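PDB 3W5M: alpha-L-rhamnosidase from Streptomyces avermitilis, which hydrolyses terminal non-reducing alpha-L-rhamnose residues from rhamnosides such as citrus flavonoids and gum arabic. Local coordinates for residues G642-F647 / N915-G920; L748-E753 / E895-I900. All blocks are in the same frame, centred on the assembly; numbering follows the deposited sequence.

Both contacts belong to the catalytic (alpha/alpha)6-barrel, and their centres lie about 14 Å apart. Contact 1 is core: all eight touching residues are buried, a helix meets a turn, and an aromatic stack supplies about half of the buried surface. Contact 2, its centre about 24 Å from that of the chain, joins two loops without regular structure, is only partly buried, and relies on aliphatic packing and a water bridge. Segments 915-920 and 895-900 come from the same long connection between helices 883-887 and 923-929. They meet directly, Tyr-919 stacking on Trp-897 and His-916 touching Glu-895, which places the rhamnose-binding histidine beside the probable proton acceptor.

Contact 1: G642-F647 / N915-G920; sequences GDINVF and NHYAYG. With TRS (2-amino-2-hydroxymethyl-propane-1,3-diol), chain D.
Asp-643 and Ala-918 are the point of closest backbone approach, with CA atoms 5.5 Å apart, where helix 641-654 faces the turn that passes into a 3-10 segment around Ala-918 to Gly-920 and continues beyond it. No direct hydrogen bond joins the two segments; a water does so instead, donating to Asp-643 OD2 and accepting from Ala-918 N at 3.0 Å. Tyr-917 buries more surface here than any other residue of the two segments. Its ring forms an offset stack with Phe-647, the centroids 4.6 Å apart and the planes only 12° from parallel. The offset brings Tyr-917 CB over the centre of the phenylalanine ring, a CH-pi contact of 3.7 Å to the centroid. Phe-647 reaches this place with CG anti to its backbone N (chi1 -172°), and helix 607-622 packs on it through Ile-616 and Gln-620. At the rim of the tyrosine ring, Tyr-917 CE1 lies 3.3 Å from Asp-643 O, near the ring plane, while its OH rests against CB and CD1 of Ile-644. This is the sugar-binding site of the (alpha/alpha)6-barrel domain, to which both segments contribute rhamnose-binding residues, Asp-643 and His-916. Here a Tris molecule, probably from the crystallisation liquor, spans them: its O2 donates to Asp-643 OD1 at 2.6 Å, and His-916 NE2 donates to its O1 along a nearly straight line (175°). Ser-913 bonds the other ring nitrogen, ND1, so the imidazole is held at both nitrogens. His-916 CD2, at the ring edge, lies 3.4 Å from Asp-643 OD2. Asp-630, Trp-695 and Glu-895 also bond the Tris. Val-646 CG2 packs against Ala-918 CB at 4.0 Å.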
loop_
_atom_site.group_PDB
_atom_site.type_symbol
_atom_site.label_atom_id
_atom_site.label_comp_id
_atom_site.label_asym_id
_atom_site.label_seq_id
_atom_site.Cartn_x
_atom_site.Cartn_y
_atom_site.Cartn_z
ATOM N N GLY A 642 -3.570 8.521 10.401
ATOM C CA GLY A 642 -4.628 8.128 11.327
ATOM C C GLY A 642 -4.944 6.651 11.298
ATOM O O GLY A 642 -5.013 5.984 12.347
ATOM N N ASP A 643 -5.086 6.107 10.085
ATOM C CA ASP A 643 -5.463 4.728 9.942
ATOM C C ASP A 643 -4.403 3.776 10.476
ATOM O O ASP A 643 -4.721 2.765 11.082
ATOM C CB ASP A 643 -5.736 4.448 8.451
ATOM C CG ASP A 643 -6.852 5.337 7.896
ATOM O OD1 ASP A 643 -6.752 6.579 8.037
ATOM O OD2 ASP A 643 -7.844 4.792 7.350
ATOM N N ILE A 644 -3.139 4.052 10.184
ATOM C CA ILE A 644 -2.090 3.158 10.667
ATOM C C ILE A 644 -1.824 3.355 12.174
ATOM O O ILE A 644 -1.526 2.385 12.889
ATOM C CB ILE A 644 -0.805 3.177 9.778
ATOM C CG1 ILE A 644 0.131 2.009 10.142
ATOM C CG2 ILE A 644 -0.071 4.512 9.879
ATOM C CD1 ILE A 644 -0.503 0.619 10.066
ATOM N N ASN A 645 -1.993 4.581 12.659
ATOM C CA ASN A 645 -1.975 4.858 14.104
ATOM C C ASN A 645 -2.893 3.879 14.812
ATOM O O ASN A 645 -2.461 3.156 15.695
ATOM C CB ASN A 645 -2.426 6.295 14.408
ATOM C CG ASN A 645 -2.808 6.500 15.870
ATOM O OD1 ASN A 645 -2.183 5.928 16.776
ATOM N ND2 ASN A 645 -3.850 7.308 16.109
ATOM N N VAL A 646 -4.158 3.823 14.413
ATOM C CA VAL A 646 -5.092 2.957 15.125
ATOM C C VAL A 646 -4.833 1.451 14.922
ATOM O O VAL A 646 -5.062 0.656 15.831
ATOM C CB VAL A 646 -6.572 3.365 14.868
ATOM C CG1 VAL A 646 -6.746 4.880 15.001
ATOM C CG2 VAL A 646 -7.056 2.922 13.508
ATOM N N PHE A 647 -4.350 1.070 13.738
ATOM C CA PHE A 647 -4.234 -0.341 13.375
ATOM C C PHE A 647 -2.881 -1.004 13.673
ATOM O O PHE A 647 -2.807 -2.241 13.712
ATOM C CB PHE A 647 -4.611 -0.536 11.895
ATOM C CG PHE A 647 -4.703 -1.978 11.467
ATOM C CD1 PHE A 647 -5.759 -2.786 11.934
ATOM C CD2 PHE A 647 -3.776 -2.535 10.586
ATOM C CE1 PHE A 647 -5.888 -4.103 11.520
ATOM C CE2 PHE A 647 -3.890 -3.872 10.195
ATOM C CZ PHE A 647 -4.949 -4.655 10.651
ATOM N N ASN A 915 -12.876 -1.734 2.207
ATOM C CA ASN A 915 -11.584 -2.315 2.572
ATOM C C ASN A 915 -10.649 -1.265 3.225
ATOM O O ASN A 915 -9.648 -0.865 2.642
ATOM C CB ASN A 915 -10.929 -2.944 1.306
ATOM C CG ASN A 915 -9.866 -3.986 1.630
ATOM O OD1 ASN A 915 -9.499 -4.208 2.786
ATOM N ND2 ASN A 915 -9.375 -4.662 0.586
ATOM N N HIS A 916 -11.023 -0.787 4.413
ATOM C CA HIS A 916 -10.169 0.027 5.293
ATOM C C HIS A 916 -9.846 -0.827 6.513
ATOM O O HIS A 916 -10.757 -1.425 7.089
ATOM C CB HIS A 916 -10.944 1.224 5.830
ATOM C CG HIS A 916 -10.821 2.471 5.013
ATOM N ND1 HIS A 916 -11.354 2.583 3.743
ATOM C CD2 HIS A 916 -10.305 3.688 5.315
ATOM C CE1 HIS A 916 -11.137 3.801 3.281
ATOM N NE2 HIS A 916 -10.503 4.493 4.212
ATOM N N TYR A 917 -8.584 -0.895 6.944
ATOM C CA TYR A 917 -8.291 -1.759 8.074
ATOM C C TYR A 917 -8.662 -1.196 9.465
ATOM O O TYR A 917 -8.624 -1.944 10.440
ATOM C CB TYR A 917 -6.828 -2.270 8.093
ATOM C CG TYR A 917 -5.741 -1.255 7.837
ATOM C CD1 TYR A 917 -5.634 -0.071 8.585
ATOM C CD2 TYR A 917 -4.785 -1.505 6.877
ATOM C CE1 TYR A 917 -4.620 0.848 8.337
ATOM C CE2 TYR A 917 -3.768 -0.610 6.626
ATOM C CZ TYR A 917 -3.682 0.560 7.355
ATOM O OH TYR A 917 -2.664 1.429 7.074
ATOM N N ALA A 918 -9.043 0.080 9.542
ATOM C CA ALA A 918 -9.174 0.774 10.849
ATOM C C ALA A 918 -10.009 0.004 11.884
ATOM O O ALA A 918 -9.571 -0.183 13.036
ATOM C CB ALA A 918 -9.713 2.191 10.669
ATOM N N TYR A 919 -11.207 -0.446 11.494
ATOM C CA TYR A 919 -12.057 -1.197 12.432
ATOM C C TYR A 919 -11.608 -2.635 12.694
ATOM O O TYR A 919 -12.144 -3.300 13.579
ATOM C CB TYR A 919 -13.547 -1.120 12.026
ATOM C CG TYR A 919 -14.096 0.299 12.114
ATOM C CD1 TYR A 919 -13.802 1.113 13.213
ATOM C CD2 TYR A 919 -14.911 0.829 11.109
ATOM C CE1 TYR A 919 -14.283 2.410 13.303
ATOM C CE2 TYR A 919 -15.399 2.121 11.193
ATOM C CZ TYR A 919 -15.084 2.905 12.296
ATOM O OH TYR A 919 -15.571 4.183 12.384
ATOM N N GLY A 920 -10.633 -3.117 11.924
ATOM C CA GLY A 920 -9.938 -4.369 12.241
ATOM C C GLY A 920 -9.033 -4.272 13.471
ATOM O O GLY A 920 -8.447 -5.273 13.886
HETATM C C TRS D . -9.764 8.726 5.864
HETATM C C1 TRS D . -9.096 7.502 5.207
HETATM C C2 TRS D . -9.542 8.712 7.386
HETATM C C3 TRS D . -11.250 8.805 5.518
HETATM N N TRS D . -9.118 9.936 5.312
HETATM O O1 TRS D . -9.505 7.360 3.826
HETATM O O2 TRS D . -8.127 8.751 7.681
HETATM O O3 TRS D . -11.941 7.639 5.965
HETATM O O HOH W 1 -8.162 2.162 7.621
#

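Contact 2: L748-E753 / E895-I900; sequences LNVSDE and ERWDSI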
loop_
_atom_site.group_PDB
_atom_site.type_symbol
_atom_site.label_atom_id
_atom_site.label_comp_id
_atom_site.label_asym_id
_atom_site.label_seq_id
_atom_site.Cartn_x
_atom_site.Cartn_y
_atom_site.Cartn_z
ATOM N N LEU A 748 -16.031 9.045 11.696
ATOM C CA LEU A 748 -17.025 8.006 11.387
ATOM C C LEU A 748 -17.589 7.279 12.626
ATOM O O LEU A 748 -17.953 6.113 12.570
ATOM C CB LEU A 748 -16.499 7.029 10.291
ATOM C CG LEU A 748 -16.212 7.727 8.962
ATOM C CD1 LEU A 748 -15.512 6.779 7.985
ATOM C CD2 LEU A 748 -17.507 8.252 8.355
ATOM N N ASN A 749 -17.657 7.985 13.753
ATOM C CA ASN A 749 -18.467 7.532 14.892
ATOM C C ASN A 749 -19.948 7.377 14.474
ATOM O O ASN A 749 -20.372 7.993 13.489
ATOM C CB ASN A 749 -18.341 8.542 16.044
ATOM C CG ASN A 749 -18.865 9.919 15.681
ATOM O OD1 ASN A 749 -20.081 10.125 15.592
ATOM N ND2 ASN A 749 -17.958 10.877 15.480
ATOM N N VAL A 750 -20.723 6.604 15.238
ATOM C CA VAL A 750 -22.163 6.405 14.972
ATOM C C VAL A 750 -22.985 7.419 15.774
ATOM O O VAL A 750 -23.434 7.112 16.882
ATOM C CB VAL A 750 -22.645 4.979 15.347
ATOM C CG1 VAL A 750 -24.000 4.679 14.694
ATOM C CG2 VAL A 750 -21.629 3.921 14.947
ATOM N N SER A 751 -23.167 8.605 15.187
ATOM C CA SER A 751 -23.914 9.714 15.800
ATOM C C SER A 751 -23.616 9.895 17.294
ATOM O O SER A 751 -24.522 9.885 18.139
ATOM C CB SER A 751 -25.422 9.577 15.552
ATOM O OG SER A 751 -26.107 10.725 16.029
ATOM N N ASP A 752 -22.333 10.056 17.609
ATOM C CA ASP A 752 -21.868 10.219 18.985
ATOM C C ASP A 752 -20.554 10.980 18.841
ATOM O O ASP A 752 -19.477 10.398 19.001
ATOM C CB ASP A 752 -21.656 8.835 19.622
ATOM C CG ASP A 752 -21.665 8.853 21.163
ATOM O OD1 ASP A 752 -22.220 9.795 21.767
ATOM O OD2 ASP A 752 -21.136 7.885 21.774
ATOM N N GLU A 753 -20.657 12.266 18.500
ATOM C CA GLU A 753 -19.505 13.094 18.143
ATOM C C GLU A 753 -18.748 13.699 19.337
ATOM O O GLU A 753 -19.239 14.607 20.001
ATOM C CB GLU A 753 -19.930 14.201 17.171
ATOM C CG GLU A 753 -18.808 15.151 16.741
ATOM C CD GLU A 753 -17.964 14.623 15.577
ATOM O OE1 GLU A 753 -18.387 13.647 14.904
ATOM O OE2 GLU A 753 -16.870 15.189 15.330
ATOM N N GLU A 895 -14.922 0.762 5.573
ATOM C CA GLU A 895 -14.640 2.103 6.034
ATOM C C GLU A 895 -15.662 2.594 7.076
ATOM O O GLU A 895 -15.280 3.336 7.985
ATOM C CB GLU A 895 -14.624 3.092 4.877
ATOM C CG GLU A 895 -14.097 4.485 5.216
ATOM C CD GLU A 895 -13.911 5.364 3.981
ATOM O OE1 GLU A 895 -14.509 5.036 2.922
ATOM O OE2 GLU A 895 -13.178 6.390 4.068
ATOM N N ARG A 896 -16.938 2.214 6.908
ATOM C CA ARG A 896 -18.041 2.730 7.763
ATOM C C ARG A 896 -18.743 1.580 8.447
ATOM O O ARG A 896 -18.849 0.495 7.888
ATOM C CB ARG A 896 -19.081 3.472 6.910
ATOM C CG ARG A 896 -18.607 4.760 6.266
ATOM C CD ARG A 896 -19.625 5.215 5.220
ATOM N NE ARG A 896 -19.247 6.419 4.494
ATOM C CZ ARG A 896 -19.521 7.660 4.890
ATOM N NH1 ARG A 896 -20.171 7.878 6.027
ATOM N NH2 ARG A 896 -19.127 8.692 4.163
ATOM N N TRP A 897 -19.293 1.810 9.636
ATOM C CA TRP A 897 -20.112 0.781 10.250
ATOM C C TRP A 897 -21.297 0.392 9.333
ATOM O O TRP A 897 -21.729 -0.764 9.314
ATOM C CB TRP A 897 -20.592 1.260 11.637
ATOM C CG TRP A 897 -19.450 1.448 12.629
ATOM C CD1 TRP A 897 -18.986 2.630 13.142
ATOM C CD2 TRP A 897 -18.634 0.412 13.204
ATOM N NE1 TRP A 897 -17.939 2.382 14.023
ATOM C CE2 TRP A 897 -17.724 1.034 14.091
ATOM C CE3 TRP A 897 -18.612 -0.985 13.081
ATOM C CZ2 TRP A 897 -16.764 0.306 14.813
ATOM C CZ3 TRP A 897 -17.672 -1.715 13.809
ATOM C CH2 TRP A 897 -16.762 -1.057 14.670
ATOM N N ASP A 898 -21.758 1.355 8.540
ATOM C CA ASP A 898 -22.903 1.157 7.633
ATOM C C ASP A 898 -22.554 1.314 6.161
ATOM O O ASP A 898 -23.333 1.888 5.415
ATOM C CB ASP A 898 -24.002 2.175 7.959
ATOM C CG ASP A 898 -23.501 3.596 7.933
ATOM O OD1 ASP A 898 -22.269 3.801 7.910
ATOM O OD2 ASP A 898 -24.332 4.531 7.930
ATOM N N SER A 899 -21.398 0.818 5.722
ATOM C CA SER A 899 -21.060 0.968 4.288
ATOM C C SER A 899 -22.169 0.399 3.383
ATOM O O SER A 899 -22.482 0.989 2.344
ATOM C CB SER A 899 -19.680 0.383 3.965
ATOM O OG SER A 899 -18.680 1.251 4.478
ATOM N N ILE A 900 -22.742 -0.737 3.785
ATOM C CA ILE A 900 -24.077 -1.147 3.351
ATOM C C ILE A 900 -25.006 -0.834 4.525
ATOM O O ILE A 900 -24.757 -1.293 5.649
ATOM C CB ILE A 900 -24.198 -2.649 3.047
ATOM C CG1 ILE A 900 -23.250 -3.066 1.906
ATOM C CG2 ILE A 900 -25.642 -2.981 2.661
ATOM C CD1 ILE A 900 -23.008 -4.566 1.794
HETATM O O HOH W 2 -19.228 4.466 10.362
#
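Leu-748 and Trp-897 are bridged by a water, although the two loops share no direct hydrogen bond: it donates to Leu-748 O at 3.0 Å and accepts from Trp-897 N at 2.8 Å. Leu-748 itself has a left-handed backbone conformation (phi 60°, psi 30°) and splits its two methyl groups between neighbouring residues. Leu-748 CD1 lies 3.5 Å from Glu-895 O, a buried carbonyl with no hydrogen-bonding partner in the model, and also touches Glu-895 CG. Leu-748 CD2 sits over one face of the guanidinium, 3.6 Å from Arg-896 NH1, while Arg-896 NE is bonded to Met-911 O. Val-750 CG2 comes obliquely to the indole, 3.5 Å from Trp-897 CD1, and Leu-748 O lies at an edge of that indole, near its plane. Both loops belong to the (alpha/alpha)6-barrel domain, and 895-900 carries Glu-895, the probable proton acceptor, into the sugar pocket with its chain extended beyond CG; its OE1 takes a salt bridge from Arg-634 and a hydrogen bond from Ser-913 N, and OE2 is hydrogen-bonded to the Tris molecule. Following it in the chain, residues 896-899 form a type I beta turn, with Arg-896 N donating to Ser-899 OG (140°). Within 748-753, an Asx motif shapes the loop, Asp-752 N bonding Asn-749 OD1 at 3.0 Å. The indole also stacks on Tyr-919 and donates through NE1 to Thr-849 O. An alanine in place of Trp-897 would probably leave Val-750 CG2 and the Tyr-919 ring without their packing surface and Thr-849 O without its indole donor. Asn-749 ND2 meets Glu-753 OE1 from above the carboxylate plane.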